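SidF, inhibitor of growth family, member 3 (Legionella pneumophila subsp. pneumophila, PDB 4FYE) is a phosphoinositide phosphatase that probably removes the 3-phosphate from polyphosphorylated phosphatidylinositols. Local coordinates at residues Ala664-Met669 with Gly677-His682; Arg684-Gly687 with Val693-Leu696. The protein carries 1 engineered substitution. All blocks are in the same frame, centred on the assembly; numbering follows the deposited sequence.

Contact 1 (Ala664-Met669 with Gly677-His682); sequences ALWTAM and GEFLDH
Trp666 and Phe679 both set their rings opposite the backbone N and beside their own carbonyl carbon, at chi1 178° and -173°, while the CB of each already points toward the other helix. The motif is a helix-loop-helix: the last turns of helix 652-668 pack against the short helix 678-681 after a nine-residue connection without regular structure. Their closest CA atoms, those of Trp666 and Phe679, lie 6.8 Å apart. The apolar core of the contact is formed near the bases of the two side chains, where Trp666 CB lies 4.0 Å from Phe679 CD2. In return, Phe679 CB approaches the pyrrole part of the indole, 4.1 Å from Trp666 CG, and the two side chains cross obliquely, CB against ring carbon on both sides. Leu696 of helix 692-699 also touches the indole and packs on Phe679 as well. The short helix is a single turn, with Gly677 at its N-cap position and its carbonyl taken by the N-H of Asp681; Asp681 OD1 in turn forms a salt bridge with Lys626. At the more exposed margin, the extended Glu678 side chain runs past the indole with its carboxylate turned 78° from the ring plane. Its CB rests 3.9 Å from Trp666 NE1, and its OE1 reaches 4.0 Å from Trp666 CZ2.

Contact 2 (Arg684-Gly687 with Val693-Leu696); sequences RTHG and VEQL
A helix-like psi at Thr685 (-13°) lines up the N-H groups of Thr685 and His686 toward helix 692-699, before the left-handed His686 bends the loop onward, and the CA atoms of Arg684 and Glu694 come within 6.0 Å. Both N-H groups close on the carboxylate of Glu694, a bidentate grip by successive peptides through which a helix side chain braces a loop backbone. Thr685 N donates to Glu694 OE1 at 2.9 Å with a nearly straight N-H...O angle of 165°. His686 N reaches Glu694 OE2 at 2.8 Å, and this bond is more bent. Each oxygen is met on its syn side, the donors standing somewhat out of the carboxylate plane, so the pair of bonds fixes the rotation of the group. Glu694 spans the gap with CG swung opposite its backbone N (chi1 175°) and an extended chain beyond. Alongside it, Arg684 runs the other way, and its CG packs 3.4 Å from Glu694 CD. Its bent chain carries the guanidinium off to a salt bridge with Asp697 and a hydrogen bond with His682 O, leaving NE 5.7 Å from Glu694 OE1. The His686 ring stands steeply to the carboxylate, and its NE2 bonds to Phe727 O. The buried Glu694 is thus held by neutral peptide N-H groups rather than by the nearby arginine, a setting consistent with a carboxylate that keeps its negative charge.

Contact 1 closes before contact 2 opens along the chain, and their centres lie about 13 Å apart on the same side of the chain's centre. Three consecutive helices, 652-668, 678-681 and 692-699, are drawn together by the two contacts. Between them, Trp666 CH2 packs 3.6 Å from Val693 CG1, and His682 also abuts Val693, so helix 692-699, one side of contact 2, also covers contact 1. Arg684 ties the two as well: its NH2 probably bonds to Phe679 O, and its guanidinium makes a cation-pi contact with the Phe679 ring. In this C-terminal part of the phosphatase domain the three helices and their loops form one packed cluster, with helix 652-668 also touching strand 260-268 of the six-stranded sheet.

Contact 1 (Ala664-Met669 with Gly677-His682)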
loop_
_atom_site.group_PDB
_atom_site.type_symbol
_atom_site.label_atom_id
_atom_site.label_comp_id
_atom_site.label_asym_id
_atom_site.label_seq_id
_atom_site.Cartn_x
_atom_site.Cartn_y
_atom_site.Cartn_z
ATOM N N ALA A 664 12.542 -6.664 -2.734
ATOM C CA ALA A 664 12.785 -7.336 -1.421
ATOM C C ALA A 664 13.097 -8.853 -1.587
ATOM O O ALA A 664 14.030 -9.408 -0.941
ATOM C CB ALA A 664 11.568 -7.157 -0.521
ATOM N N LEU A 665 12.320 -9.532 -2.447
ATOM C CA LEU A 665 12.527 -10.950 -2.617
ATOM C C LEU A 665 13.846 -11.248 -3.363
ATOM O O LEU A 665 14.589 -12.141 -3.023
ATOM C CB LEU A 665 11.352 -11.558 -3.319
ATOM C CG LEU A 665 10.104 -11.732 -2.439
ATOM C CD1 LEU A 665 9.024 -12.077 -3.421
ATOM C CD2 LEU A 665 10.229 -12.854 -1.383
ATOM N N TRP A 666 14.128 -10.491 -4.390
ATOM C CA TRP A 666 15.326 -10.707 -5.110
ATOM C C TRP A 666 16.530 -10.556 -4.183
ATOM O O TRP A 666 17.448 -11.361 -4.193
ATOM C CB TRP A 666 15.374 -9.702 -6.254
ATOM C CG TRP A 666 16.639 -9.839 -7.021
ATOM C CD1 TRP A 666 17.809 -9.100 -6.885
ATOM C CD2 TRP A 666 16.907 -10.825 -8.029
ATOM N NE1 TRP A 666 18.755 -9.517 -7.757
ATOM C CE2 TRP A 666 18.304 -10.609 -8.443
ATOM C CE3 TRP A 666 16.197 -11.899 -8.547
ATOM C CZ2 TRP A 666 18.925 -11.412 -9.412
ATOM C CZ3 TRP A 666 16.827 -12.710 -9.503
ATOM C CH2 TRP A 666 18.151 -12.465 -9.937
ATOM N N THR A 667 16.530 -9.546 -3.335
ATOM C CA THR A 667 17.708 -9.245 -2.509
ATOM C C THR A 667 17.845 -10.217 -1.381
ATOM O O THR A 667 18.940 -10.692 -1.078
ATOM C CB THR A 667 17.578 -7.832 -1.938
ATOM O OG1 THR A 667 17.328 -6.947 -3.044
ATOM C CG2 THR A 667 18.844 -7.400 -1.231
ATOM N N ALA A 668 16.735 -10.539 -0.737
ATOM C CA ALA A 668 16.829 -11.520 0.331
ATOM C C ALA A 668 17.360 -12.885 -0.126
ATOM O O ALA A 668 17.987 -13.577 0.664
ATOM C CB ALA A 668 15.503 -11.663 1.031
ATOM N N MET A 669 17.126 -13.283 -1.378
ATOM C CA MET A 669 17.586 -14.593 -1.825
ATOM C C MET A 669 19.006 -14.636 -2.489
ATOM O O MET A 669 19.420 -15.677 -3.058
ATOM C CB MET A 669 16.550 -15.151 -2.751
ATOM C CG MET A 669 15.169 -15.207 -2.115
ATOM S SD MET A 669 14.079 -15.894 -3.379
ATOM C CE MET A 669 14.957 -17.418 -3.780
ATOM N N GLY A 677 20.690 -3.589 -7.062
ATOM C CA GLY A 677 19.936 -2.822 -8.064
ATOM C C GLY A 677 19.493 -3.620 -9.299
ATOM O O GLY A 677 18.723 -3.129 -10.135
ATOM N N GLU A 678 19.948 -4.856 -9.428
ATOM C CA GLU A 678 19.586 -5.646 -10.596
ATOM C C GLU A 678 18.079 -5.688 -10.898
ATOM O O GLU A 678 17.677 -5.501 -12.048
ATOM C CB GLU A 678 20.102 -7.068 -10.463
ATOM C CG GLU A 678 20.595 -7.679 -11.780
ATOM C CD GLU A 678 21.707 -8.691 -11.554
ATOM O OE1 GLU A 678 22.005 -9.015 -10.361
ATOM O OE2 GLU A 678 22.281 -9.157 -12.577
ATOM N N PHE A 679 17.267 -5.920 -9.861
ATOM C CA PHE A 679 15.849 -6.105 -10.022
ATOM C C PHE A 679 15.284 -4.821 -10.579
ATOM O O PHE A 679 14.334 -4.838 -11.330
ATOM C CB PHE A 679 15.126 -6.476 -8.718
ATOM C CG PHE A 679 13.697 -6.828 -8.938
ATOM C CD1 PHE A 679 12.730 -5.866 -8.898
ATOM C CD2 PHE A 679 13.347 -8.090 -9.303
ATOM C CE1 PHE A 679 11.414 -6.159 -9.149
ATOM C CE2 PHE A 679 12.046 -8.391 -9.587
ATOM C CZ PHE A 679 11.076 -7.414 -9.521
ATOM N N LEU A 680 15.858 -3.688 -10.224
ATOM C CA LEU A 680 15.306 -2.453 -10.784
ATOM C C LEU A 680 15.874 -2.078 -12.156
ATOM O O LEU A 680 15.111 -1.685 -13.011
ATOM C CB LEU A 680 15.448 -1.316 -9.794
ATOM C CG LEU A 680 14.656 -1.352 -8.481
ATOM C CD1 LEU A 680 14.985 -0.040 -7.751
ATOM C CD2 LEU A 680 13.151 -1.457 -8.814
ATOM N N ASP A 681 17.174 -2.257 -12.365
ATOM C CA ASP A 681 17.879 -1.770 -13.540
ATOM C C ASP A 681 17.680 -2.706 -14.708
ATOM O O ASP A 681 17.655 -2.258 -15.872
ATOM C CB ASP A 681 19.387 -1.614 -13.243
ATOM C CG ASP A 681 19.684 -0.603 -12.071
ATOM O OD1 ASP A 681 18.780 0.224 -11.738
ATOM O OD2 ASP A 681 20.825 -0.625 -11.499
ATOM N N HIS A 682 17.535 -4.001 -14.414
ATOM C CA HIS A 682 17.377 -5.004 -15.482
ATOM C C HIS A 682 16.277 -4.607 -16.452
ATOM O O HIS A 682 15.166 -4.254 -16.051
ATOM C CB HIS A 682 17.193 -6.458 -14.984
ATOM C CG HIS A 682 17.190 -7.472 -16.124
ATOM N ND1 HIS A 682 16.048 -7.808 -16.822
ATOM C CD2 HIS A 682 18.245 -8.133 -16.765
ATOM C CE1 HIS A 682 16.356 -8.664 -17.807
ATOM N NE2 HIS A 682 17.701 -8.867 -17.780
#

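Contact 2 (Arg684-Gly687 with Val693-Leu696)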
loop_
_atom_site.group_PDB
_atom_site.type_symbol
_atom_site.label_atom_id
_atom_site.label_comp_id
_atom_site.label_asym_id
_atom_site.label_seq_id
_atom_site.Cartn_x
_atom_site.Cartn_y
_atom_site.Cartn_z
ATOM N N ARG A 684 13.626 -5.561 -18.969
ATOM C CA ARG A 684 12.854 -6.763 -19.364
ATOM C C ARG A 684 12.741 -6.845 -20.863
ATOM O O ARG A 684 12.622 -5.813 -21.538
ATOM C CB ARG A 684 11.468 -6.818 -18.698
ATOM C CG ARG A 684 11.490 -7.449 -17.326
ATOM C CD ARG A 684 11.093 -6.501 -16.180
ATOM N NE ARG A 684 12.211 -5.776 -15.601
ATOM C CZ ARG A 684 12.440 -5.526 -14.296
ATOM N NH1 ARG A 684 11.671 -5.961 -13.323
ATOM N NH2 ARG A 684 13.536 -4.831 -13.969
ATOM N N THR A 685 12.810 -8.060 -21.406
ATOM C CA THR A 685 12.803 -8.242 -22.875
ATOM C C THR A 685 11.629 -9.037 -23.398
ATOM O O THR A 685 11.440 -9.016 -24.586
ATOM C CB THR A 685 14.080 -8.922 -23.390
ATOM O OG1 THR A 685 14.230 -10.168 -22.710
ATOM C CG2 THR A 685 15.315 -8.071 -23.100
ATOM N N HIS A 686 10.848 -9.727 -22.557
ATOM C CA HIS A 686 9.572 -10.346 -23.017
ATOM C C HIS A 686 9.772 -11.482 -24.011
ATOM O O HIS A 686 8.857 -11.852 -24.743
ATOM C CB HIS A 686 8.610 -9.286 -23.604
ATOM C CG HIS A 686 8.622 -7.989 -22.832
ATOM N ND1 HIS A 686 9.319 -6.895 -23.239
ATOM C CD2 HIS A 686 8.046 -7.650 -21.604
ATOM C CE1 HIS A 686 9.157 -5.910 -22.337
ATOM N NE2 HIS A 686 8.400 -6.387 -21.327
ATOM N N GLY A 687 10.971 -12.032 -24.013
ATOM C CA GLY A 687 11.421 -13.028 -24.986
ATOM C C GLY A 687 11.014 -14.443 -24.615
ATOM O O GLY A 687 10.366 -14.668 -23.587
ATOM N N VAL A 693 15.828 -12.336 -13.084
ATOM C CA VAL A 693 15.012 -11.198 -12.629
ATOM C C VAL A 693 13.655 -11.127 -13.297
ATOM O O VAL A 693 12.643 -10.938 -12.615
ATOM C CB VAL A 693 15.728 -9.846 -12.720
ATOM C CG1 VAL A 693 16.578 -9.672 -11.484
ATOM C CG2 VAL A 693 16.665 -9.844 -13.881
ATOM N N GLU A 694 13.632 -11.364 -14.608
ATOM C CA GLU A 694 12.391 -11.196 -15.403
ATOM C C GLU A 694 11.448 -12.322 -15.064
ATOM O O GLU A 694 10.217 -12.152 -15.049
ATOM C CB GLU A 694 12.678 -11.147 -16.917
ATOM C CG GLU A 694 11.459 -11.099 -17.760
ATOM C CD GLU A 694 11.670 -10.357 -19.066
ATOM O OE1 GLU A 694 12.872 -10.045 -19.357
ATOM O OE2 GLU A 694 10.640 -10.117 -19.789
ATOM N N GLN A 695 12.049 -13.450 -14.736
ATOM C CA GLN A 695 11.277 -14.616 -14.361
ATOM C C GLN A 695 10.559 -14.333 -13.017
ATOM O O GLN A 695 9.377 -14.686 -12.838
ATOM C CB GLN A 695 12.178 -15.872 -14.309
ATOM C CG GLN A 695 11.337 -17.133 -14.216
ATOM C CD GLN A 695 12.027 -18.361 -13.588
ATOM O OE1 GLN A 695 11.350 -19.155 -12.908
ATOM N NE2 GLN A 695 13.358 -18.535 -13.820
ATOM N N LEU A 696 11.268 -13.685 -12.089
ATOM C CA LEU A 696 10.616 -13.247 -10.854
ATOM C C LEU A 696 9.543 -12.239 -11.206
ATOM O O LEU A 696 8.416 -12.297 -10.701
ATOM C CB LEU A 696 11.622 -12.591 -9.905
ATOM C CG LEU A 696 11.436 -12.751 -8.382
ATOM C CD1 LEU A 696 12.099 -11.653 -7.573
ATOM C CD2 LEU A 696 10.044 -12.989 -7.836
#